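Local coordinates for putative DNA-binding protein (Ralstonia eutropha, PDB 2OBP), which probably binds DNA through a small winged helix-turn-helix fold, at residues V19-L22 with L23-E27; W37-P40 with K41-K44; Q47-M50 with S51-R54. One frame throughout, in Å; residues are numbered along the deposited sequence. Where two conformers were deposited one is given.

Contact 1 (V19-L22 with L23-E27); sequences VEVL and LVLRE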
ATOM      1  N   VAL A  19      -9.416  -1.512   0.120  1.00 24.71           N
ATOM      2  CA  VAL A  19      -9.245  -2.811   0.752  1.00 25.21           C
ATOM      3  C   VAL A  19      -8.150  -3.626   0.064  1.00 26.37           C
ATOM      4  O   VAL A  19      -7.304  -4.191   0.734  1.00 27.28           O
ATOM      5  CB  VAL A  19     -10.578  -3.621   0.769  1.00 27.88           C
ATOM      6  CG1 VAL A  19     -10.313  -5.048   1.274  1.00 32.08           C
ATOM      7  CG2 VAL A  19     -11.627  -2.890   1.607  1.00 26.92           C
ATOM      8  N   GLU A  20      -8.153  -3.668  -1.262  1.00 25.00           N
ATOM      9  CA  GLU A  20      -7.209  -4.502  -1.985  1.00 25.64           C
ATOM     10  C   GLU A  20      -5.763  -4.029  -1.795  1.00 26.93           C
ATOM     11  O   GLU A  20      -4.845  -4.841  -1.598  1.00 27.92           O
ATOM     12  CB  GLU A  20      -7.549  -4.587  -3.459  1.00 28.72           C
ATOM     13  CG  GLU A  20      -6.847  -5.750  -4.160  1.00 33.78           C
ATOM     14  CD  GLU A  20      -7.287  -7.126  -3.667  1.00 41.90           C
ATOM     15  OE1 GLU A  20      -8.366  -7.241  -3.038  1.00 43.24           O
ATOM     16  OE2 GLU A  20      -6.535  -8.094  -3.899  1.00 53.59           O
ATOM     17  N   VAL A  21      -5.560  -2.717  -1.837  1.00 25.90           N
ATOM     18  CA  VAL A  21      -4.256  -2.168  -1.585  1.00 25.25           C
ATOM     19  C   VAL A  21      -3.801  -2.470  -0.153  1.00 23.66           C
ATOM     20  O   VAL A  21      -2.623  -2.781   0.060  1.00 25.01           O
ATOM     21  CB  VAL A  21      -4.202  -0.651  -1.912  1.00 25.83           C
ATOM     22  CG1 VAL A  21      -2.854  -0.025  -1.476  1.00 23.66           C
ATOM     23  CG2 VAL A  21      -4.432  -0.460  -3.412  1.00 24.06           C
ATOM     24  N   LEU A  22      -4.681  -2.326   0.856  1.00 24.73           N
ATOM     25  CA  LEU A  22      -4.312  -2.702   2.220  1.00 25.37           C
ATOM     26  C   LEU A  22      -3.894  -4.168   2.336  1.00 25.71           C
ATOM     27  O   LEU A  22      -2.900  -4.480   2.986  1.00 25.61           O
ATOM     28  CB  LEU A  22      -5.485  -2.434   3.190  1.00 24.50           C
ATOM     29  CG  LEU A  22      -5.686  -0.962   3.569  1.00 27.41           C
ATOM     30  CD1 LEU A  22      -7.024  -0.856   4.362  1.00 24.53           C
ATOM     31  CD2 LEU A  22      -4.578  -0.474   4.440  1.00 24.56           C
ATOM     32  N   LEU A  23      -4.640  -5.048   1.679  1.00 28.32           N
ATOM     33  CA  LEU A  23      -4.287  -6.476   1.653  1.00 26.59           C
ATOM     34  C   LEU A  23      -2.946  -6.752   0.996  1.00 25.90           C
ATOM     35  O   LEU A  23      -2.155  -7.547   1.510  1.00 28.68           O
ATOM     36  CB  LEU A  23      -5.386  -7.264   0.957  1.00 28.32           C
ATOM     37  CG  LEU A  23      -6.633  -7.519   1.770  1.00 32.68           C
ATOM     38  CD1 LEU A  23      -7.671  -8.077   0.816  1.00 30.40           C
ATOM     39  CD2 LEU A  23      -6.300  -8.524   2.880  1.00 32.68           C
ATOM     40  N   VAL A  24      -2.682  -6.105  -0.142  1.00 24.89           N
ATOM     41  CA  VAL A  24      -1.414  -6.307  -0.836  1.00 26.28           C
ATOM     42  C   VAL A  24      -0.242  -5.783   0.012  1.00 27.10           C
ATOM     43  O   VAL A  24       0.789  -6.448   0.134  1.00 28.76           O
ATOM     44  CB  VAL A  24      -1.438  -5.640  -2.223  1.00 23.53           C
ATOM     45  CG1 VAL A  24      -0.070  -5.553  -2.828  1.00 29.84           C
ATOM     46  CG2 VAL A  24      -2.394  -6.395  -3.134  1.00 30.71           C
ATOM     47  N   LEU A  25      -0.401  -4.600   0.612  1.00 26.17           N
ATOM     48  CA  LEU A  25       0.661  -4.018   1.430  1.00 26.18           C
ATOM     49  C   LEU A  25       0.913  -4.847   2.700  1.00 25.47           C
ATOM     50  O   LEU A  25       2.048  -4.992   3.136  1.00 25.82           O
ATOM     51  CB  LEU A  25       0.379  -2.547   1.786  1.00 25.09           C
ATOM     52  CG  LEU A  25       0.441  -1.581   0.574  1.00 28.34           C
ATOM     53  CD1 LEU A  25       0.089  -0.166   1.030  1.00 30.31           C
ATOM     54  CD2 LEU A  25       1.785  -1.660  -0.174  1.00 32.06           C
ATOM     55  N   ARG A  26      -0.129  -5.409   3.283  1.00 26.89           N
ATOM     56  CA  ARG A  26       0.070  -6.297   4.399  1.00 26.36           C
ATOM     57  C   ARG A  26       0.918  -7.525   4.021  1.00 28.13           C
ATOM     58  O   ARG A  26       1.839  -7.886   4.754  1.00 27.49           O
ATOM     59  CB  ARG A  26      -1.279  -6.724   4.977  1.00 26.86           C
ATOM     60  CG  ARG A  26      -1.189  -7.962   5.891  1.00 32.69           C
ATOM     61  CD  ARG A  26      -2.453  -8.146   6.639  1.00 35.56           C
ATOM     62  NE  ARG A  26      -2.566  -9.419   7.374  1.00 38.63           N
ATOM     63  CZ  ARG A  26      -1.750  -9.818   8.358  1.00 47.52           C
ATOM     64  NH1 ARG A  26      -0.716  -9.081   8.781  1.00 40.73           N
ATOM     65  NH2 ARG A  26      -1.983 -10.979   8.955  1.00 50.86           N
ATOM     66  N   GLU A  27       0.575  -8.163   2.906  1.00 27.86           N
ATOM     67  CA  GLU A  27       1.349  -9.279   2.353  1.00 28.50           C
ATOM     68  C   GLU A  27       2.819  -8.897   2.141  1.00 28.81           C
ATOM     69  O   GLU A  27       3.721  -9.634   2.524  1.00 29.23           O
ATOM     70  CB  GLU A  27       0.744  -9.742   1.024  1.00 30.65           C
ATOM     71  CG  GLU A  27       1.389 -11.029   0.484  1.00 32.01           C
ATOM     72  CD  GLU A  27       0.965 -11.389  -0.924  0.50 30.92           C
ATOM     73  OE1 GLU A  27      -0.156 -11.017  -1.340  0.50 32.14           O
ATOM     74  OE2 GLU A  27       1.767 -12.060  -1.611  0.50 32.59           O
TER
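V19 and L23 meet one turn apart on helix 16-28, the first helix of what the order of helices and the two-stranded hairpin mark as a winged helix-turn-helix fold. Four consecutive i to i+4 bonds tie V19-L22 to L23-E27, the unbroken pattern of an alpha-helix. L23 N donates to V19 O at 3.0 Å, with an N-H...O angle of 164°. The L23 side chain lies alongside that of V19 and points the same way, bringing L23 CD1 to 4.0 Å from V19 CG1. E20 also reaches this methyl: its chain bends at chi2 (65°), and E20 OE1 stands 4.0 Å from L23 CD1, a loose van der Waals approach.

V24 N continues the series to E20 O at 2.9 Å, and V24 CG2 rests against the same carbonyl oxygen. The V24 side chain is buried against W37, I42 and A46, which places this side of the helix on helix 39-46. L25 N bonds to V21 O, and the two side chains repeat the side-by-side arrangement of the first pair, with V21 CG1 3.9 Å from L25 CD1. V21 also packs against L48, L53, V56, L57 and L60 and so joins the helix to helix 50-62. The R26 side chain runs out to A88 and A89 of helix 82-91. R26 N makes the last bond across, to L22 O at 2.9 Å, and R26 CB lies 3.4 Å from L22 O.

Contact 2 (W37-P40 with K41-K44); sequences WSLP and KIAK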
ATOM      1  N   TRP A  37       7.629  -2.877  -1.716  1.00 23.84           N
ATOM      2  CA  TRP A  37       7.362  -3.135  -3.122  1.00 22.72           C
ATOM      3  C   TRP A  37       7.260  -1.858  -3.918  1.00 22.00           C
ATOM      4  O   TRP A  37       6.785  -0.838  -3.457  1.00 22.25           O
ATOM      5  CB  TRP A  37       6.053  -3.885  -3.268  1.00 24.25           C
ATOM      6  CG  TRP A  37       6.069  -5.312  -2.726  1.00 23.64           C
ATOM      7  CD1 TRP A  37       7.066  -5.944  -2.048  1.00 23.59           C
ATOM      8  CD2 TRP A  37       5.027  -6.259  -2.879  1.00 25.41           C
ATOM      9  NE1 TRP A  37       6.682  -7.238  -1.740  1.00 24.61           N
ATOM     10  CE2 TRP A  37       5.431  -7.445  -2.243  1.00 28.57           C
ATOM     11  CE3 TRP A  37       3.751  -6.196  -3.446  1.00 31.25           C
ATOM     12  CZ2 TRP A  37       4.611  -8.565  -2.175  1.00 29.95           C
ATOM     13  CZ3 TRP A  37       2.954  -7.305  -3.392  1.00 31.21           C
ATOM     14  CH2 TRP A  37       3.379  -8.473  -2.759  1.00 29.39           C
ATOM     15  N   SER A  38       7.717  -1.933  -5.160  1.00 20.20           N
ATOM     16  CA  SER A  38       7.578  -0.834  -6.078  1.00 22.43           C
ATOM     17  C   SER A  38       6.133  -0.603  -6.489  1.00 24.11           C
ATOM     18  O   SER A  38       5.300  -1.509  -6.469  1.00 21.29           O
ATOM     19  CB  SER A  38       8.421  -1.085  -7.317  1.00 21.01           C
ATOM     20  OG  SER A  38       7.914  -2.070  -8.221  1.00 21.68           O
ATOM     21  N   LEU A  39       5.832   0.636  -6.886  1.00 22.95           N
ATOM     22  CA  LEU A  39       4.423   0.949  -7.227  1.00 22.30           C
ATOM     23  C   LEU A  39       3.850   0.026  -8.299  1.00 22.34           C
ATOM     24  O   LEU A  39       2.740  -0.471  -8.146  1.00 25.44           O
ATOM     25  CB  LEU A  39       4.241   2.427  -7.571  1.00 23.76           C
ATOM     26  CG  LEU A  39       4.753   3.400  -6.527  1.00 23.51           C
ATOM     27  CD1 LEU A  39       4.491   4.857  -6.999  1.00 29.22           C
ATOM     28  CD2 LEU A  39       4.189   3.145  -5.137  1.00 22.33           C
ATOM     29  N   PRO A  40       4.589  -0.234  -9.394  1.00 21.88           N
ATOM     30  CA  PRO A  40       3.975  -1.122 -10.399  1.00 19.82           C
ATOM     31  C   PRO A  40       3.663  -2.543  -9.906  1.00 20.69           C
ATOM     32  O   PRO A  40       2.737  -3.188 -10.410  1.00 22.69           O
ATOM     33  CB  PRO A  40       5.041  -1.167 -11.498  1.00 19.14           C
ATOM     34  CG  PRO A  40       5.729   0.156 -11.313  1.00 20.43           C
ATOM     35  CD  PRO A  40       5.865   0.304  -9.868  1.00 22.57           C
ATOM     36  N   LYS A  41       4.487  -3.067  -9.017  1.00 22.39           N
ATOM     37  CA  LYS A  41       4.255  -4.355  -8.420  1.00 22.61           C
ATOM     38  C   LYS A  41       3.008  -4.353  -7.537  1.00 23.10           C
ATOM     39  O   LYS A  41       2.176  -5.283  -7.604  1.00 23.09           O
ATOM     40  CB  LYS A  41       5.475  -4.782  -7.614  1.00 22.67           C
ATOM     41  CG  LYS A  41       5.309  -6.190  -7.055  1.00 22.67           C
ATOM     42  CD  LYS A  41       6.525  -6.699  -6.334  1.00 25.59           C
ATOM     43  CE  LYS A  41       6.230  -8.002  -5.603  1.00 31.60           C
ATOM     44  NZ  LYS A  41       7.466  -8.574  -4.956  1.00 29.88           N
ATOM     45  N   ILE A  42       2.849  -3.299  -6.742  1.00 22.35           N
ATOM     46  CA  ILE A  42       1.632  -3.163  -5.932  1.00 21.77           C
ATOM     47  C   ILE A  42       0.392  -3.108  -6.847  1.00 23.18           C
ATOM     48  O   ILE A  42      -0.624  -3.787  -6.580  1.00 25.33           O
ATOM     49  CB  ILE A  42       1.703  -1.902  -5.033  1.00 22.69           C
ATOM     50  CG1 ILE A  42       2.853  -1.966  -4.023  1.00 20.92           C
ATOM     51  CG2 ILE A  42       0.422  -1.735  -4.239  1.00 22.84           C
ATOM     52  CD1 ILE A  42       3.306  -0.573  -3.419  1.00 23.22           C
ATOM     53  N   ALA A  43       0.477  -2.291  -7.906  1.00 23.64           N
ATOM     54  CA  ALA A  43      -0.626  -2.144  -8.876  1.00 23.31           C
ATOM     55  C   ALA A  43      -0.953  -3.462  -9.545  1.00 26.49           C
ATOM     56  O   ALA A  43      -2.132  -3.827  -9.701  1.00 26.53           O
ATOM     57  CB  ALA A  43      -0.289  -1.066  -9.925  1.00 24.31           C
ATOM     58  N   LYS A  44       0.083  -4.197  -9.951  1.00 25.55           N
ATOM     59  CA  LYS A  44      -0.131  -5.508 -10.550  1.00 24.97           C
ATOM     60  C   LYS A  44      -0.783  -6.472  -9.579  1.00 24.06           C
ATOM     61  O   LYS A  44      -1.747  -7.127  -9.937  1.00 24.57           O
ATOM     62  CB  LYS A  44       1.196  -6.075 -11.068  1.00 25.54           C
ATOM     63  CG  LYS A  44       1.122  -7.501 -11.588  1.00 26.34           C
ATOM     64  CD  LYS A  44       2.462  -8.010 -11.966  1.00 26.78           C
ATOM     65  CE  LYS A  44       2.375  -9.492 -12.386  1.00 34.15           C
ATOM     66  NZ  LYS A  44       3.255  -9.745 -13.514  1.00 37.38           N
TER
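The backbone of W37-P40 turns from an extended approach into the first turn of helix 39-46, with S38 at the N-cap, and K41-K44 carries that helix onward. This is the second helix of the winged helix-turn-helix core, the first of the two that form the helix-turn-helix itself. I42 N donates to S38 O at 3.0 Å in a nearly straight bond. A43 N to L39 O follows with the donor close to the line of the carbonyl, whereas K44 N stands 34° out of the plane of the P40 carbonyl, a more tilted bond.

On the outer side of this turn, K41 lies across the indole of W37. CG of K41 is anti to the backbone N (chi1 -176°) and the chain stays extended beyond it, so the methylenes run obliquely over one ring face toward the pyrrole side. K41 CE sits 3.5 Å from the centroid of the W37 six-membered ring, a CH-pi contact over the face. K41 NZ then lies 3.7 Å from the centroid of the W37 five-membered ring and 17° off its normal, making a cation-pi interaction beside the CH-pi one.

I42 CG1 instead lies near the plane of the indole, at its edge, and separately packs on W37 CB at 3.8 Å. W37 also packs on V24, E27 and A28 of helix 16-28, and its backbone bonds to A78 in strand 76-80. On the buried side the L39 and I42 chains cross, L39 CD2 meeting I42 CD1 at 4.2 Å.

Contact 3 (Q47-M50 with S51-R54); sequences QLPM and SVLR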
ATOM      1  N   GLN A  47      -4.313  -5.608  -8.861  1.00 25.50           N
ATOM      2  CA  GLN A  47      -5.084  -5.559 -10.100  1.00 26.76           C
ATOM      3  C   GLN A  47      -5.736  -4.204 -10.349  1.00 25.05           C
ATOM      4  O   GLN A  47      -6.894  -4.121 -10.727  1.00 27.86           O
ATOM      5  CB  GLN A  47      -6.101  -6.691 -10.137  1.00 27.11           C
ATOM      6  CG  GLN A  47      -5.442  -8.070 -10.109  1.00 30.83           C
ATOM      7  CD  GLN A  47      -6.438  -9.200 -10.197  1.00 33.26           C
ATOM      8  OE1 GLN A  47      -6.919  -9.682  -9.175  1.00 46.90           O
ATOM      9  NE2 GLN A  47      -6.764  -9.616 -11.404  1.00 39.20           N
ATOM     10  N   LEU A  48      -4.976  -3.145 -10.136  1.00 25.74           N
ATOM     11  CA  LEU A  48      -5.451  -1.773 -10.259  1.00 25.63           C
ATOM     12  C   LEU A  48      -4.594  -1.070 -11.290  1.00 26.27           C
ATOM     13  O   LEU A  48      -3.392  -1.284 -11.338  1.00 27.02           O
ATOM     14  CB  LEU A  48      -5.317  -1.031  -8.923  1.00 27.54           C
ATOM     15  CG  LEU A  48      -6.225  -1.503  -7.799  1.00 27.06           C
ATOM     16  CD1 LEU A  48      -5.948  -0.697  -6.511  1.00 30.46           C
ATOM     17  CD2 LEU A  48      -7.712  -1.387  -8.167  1.00 24.31           C
ATOM     18  N   PRO A  49      -5.207  -0.211 -12.114  1.00 26.78           N
ATOM     19  CA  PRO A  49      -4.417   0.718 -12.912  1.00 25.31           C
ATOM     20  C   PRO A  49      -3.575   1.631 -12.013  1.00 26.00           C
ATOM     21  O   PRO A  49      -3.992   1.927 -10.872  1.00 25.19           O
ATOM     22  CB  PRO A  49      -5.463   1.563 -13.629  1.00 31.64           C
ATOM     23  CG  PRO A  49      -6.761   0.863 -13.454  1.00 28.58           C
ATOM     24  CD  PRO A  49      -6.659  -0.004 -12.260  1.00 23.72           C
HETATM   25  N   MSE A  50      -2.423   2.074 -12.509  1.00 25.49           N
HETATM   26  CA  MSE A  50      -1.555   2.946 -11.736  0.50 25.95           C
HETATM   27  C   MSE A  50      -2.266   4.216 -11.222  1.00 25.58           C
HETATM   28  O   MSE A  50      -1.994   4.687 -10.108  1.00 24.77           O
HETATM   29  CB  MSE A  50      -0.341   3.293 -12.588  0.50 27.46           C
HETATM   30  CG  MSE A  50       0.644   4.186 -11.926  0.50 20.84           C
HETATM   31 SE   MSE A  50       1.298   3.605 -10.194  0.38 28.05          SE
HETATM   32  CE  MSE A  50       1.909   1.905 -10.521  0.50  6.74           C
ATOM     33  N   SER A  51      -3.160   4.795 -12.033  1.00 26.37           N
ATOM     34  CA  SER A  51      -3.843   6.020 -11.582  1.00 25.55           C
ATOM     35  C   SER A  51      -4.688   5.754 -10.330  1.00 25.35           C
ATOM     36  O   SER A  51      -4.743   6.585  -9.412  1.00 22.96           O
ATOM     37  CB  SER A  51      -4.718   6.606 -12.702  1.00 28.93           C
ATOM     38  OG  SER A  51      -5.642   5.641 -13.132  1.00 28.22           O
ATOM     39  N   VAL A  52      -5.359   4.615 -10.291  1.00 24.74           N
ATOM     40  CA  VAL A  52      -6.174   4.250  -9.129  1.00 23.65           C
ATOM     41  C   VAL A  52      -5.293   3.957  -7.911  1.00 24.93           C
ATOM     42  O   VAL A  52      -5.559   4.410  -6.784  1.00 23.02           O
ATOM     43  CB  VAL A  52      -7.112   3.052  -9.452  1.00 22.76           C
ATOM     44  CG1 VAL A  52      -7.961   2.730  -8.221  1.00 23.83           C
ATOM     45  CG2 VAL A  52      -7.966   3.397 -10.666  1.00 24.84           C
ATOM     46  N   LEU A  53      -4.192   3.258  -8.140  1.00 24.04           N
ATOM     47  CA  LEU A  53      -3.269   2.965  -7.037  1.00 22.20           C
ATOM     48  C   LEU A  53      -2.785   4.268  -6.415  1.00 22.22           C
ATOM     49  O   LEU A  53      -2.735   4.388  -5.172  1.00 22.77           O
ATOM     50  CB  LEU A  53      -2.096   2.086  -7.471  1.00 23.20           C
ATOM     51  CG  LEU A  53      -1.043   1.856  -6.346  1.00 21.78           C
ATOM     52  CD1 LEU A  53      -1.608   1.061  -5.136  1.00 24.17           C
ATOM     53  CD2 LEU A  53       0.254   1.204  -6.897  1.00 22.61           C
ATOM     54  N   ARG A  54      -2.371   5.219  -7.247  1.00 22.17           N
ATOM     55  CA  ARG A  54      -1.865   6.503  -6.729  1.00 24.04           C
ATOM     56  C   ARG A  54      -2.892   7.253  -5.887  1.00 22.74           C
ATOM     57  O   ARG A  54      -2.551   7.836  -4.862  1.00 25.77           O
ATOM     58  CB  ARG A  54      -1.322   7.379  -7.849  1.00 24.51           C
ATOM     59  CG  ARG A  54       0.009   6.846  -8.438  1.00 30.14           C
ATOM     60  CD  ARG A  54       0.640   7.833  -9.345  1.00 33.30           C
ATOM     61  NE  ARG A  54       1.797   7.293 -10.084  1.00 39.80           N
ATOM     62  CZ  ARG A  54       3.067   7.336  -9.665  1.00 41.87           C
ATOM     63  NH1 ARG A  54       3.397   7.857  -8.485  1.00 36.45           N
ATOM     64  NH2 ARG A  54       4.026   6.842 -10.443  1.00 43.71           N
TER
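In the conformer described, one of two modelled, the side chain of the selenomethionine M50 bends back over the first turn of helix 50-62 to meet R54 and L53. M50 SE lies 3.7 Å from R54 NE, set obliquely to the guanidinium, and M50 CE meets L53 CD2 at 4.0 Å. The bends at chi2 and chi3 (both 54°) let SE and CE reach these two different residues. A second apolar group forms round V52: the L48 and V52 side chains cross at about a right angle, L48 CD2 meeting V52 CG1 at 4.1 Å, while P49 lies alongside with P49 CG 4.0 Å from V52 CG2.

Backbone bonds set these positions. P49 is the N-cap, and P49 O accepts L53 N at 3.0 Å; M50 O accepts R54 N at 2.9 Å. The loop between helices 39-46 and 50-62, by topology the turn of the helix-turn-helix, opens with a Schellman motif at Q47. R54 NH1 bonds to G74 O, between strands 66-70 and 76-80; a nitrate, probably from the crystallisation liquor, lies close to the R54 side chain. L48 and V52 face A17 of helix 16-28, whereas M50, in this conformer, leans on L39 and A43 of helix 39-46.

The three contacts follow one another along the chain: contact 1 within helix 16-28, contact 2 at the start of helix 39-46, and contact 3 at the turn into helix 50-62. The centres of contacts 1 and 2 lie about 11 Å apart. Those of contacts 1 and 3 are about 13 Å apart, and those of contacts 2 and 3 about 9 Å. L25 CD2 meets I42 CD1 at 3.7 Å, V21 CG2 meets L53 CD1 at 3.6 Å, and A43 O probably accepts L48 N at 3.0 Å. The first two pairs join side chains of all three helices in one apolar core, and helix 50-62 would be the recognition helix if DNA is bound as in related proteins.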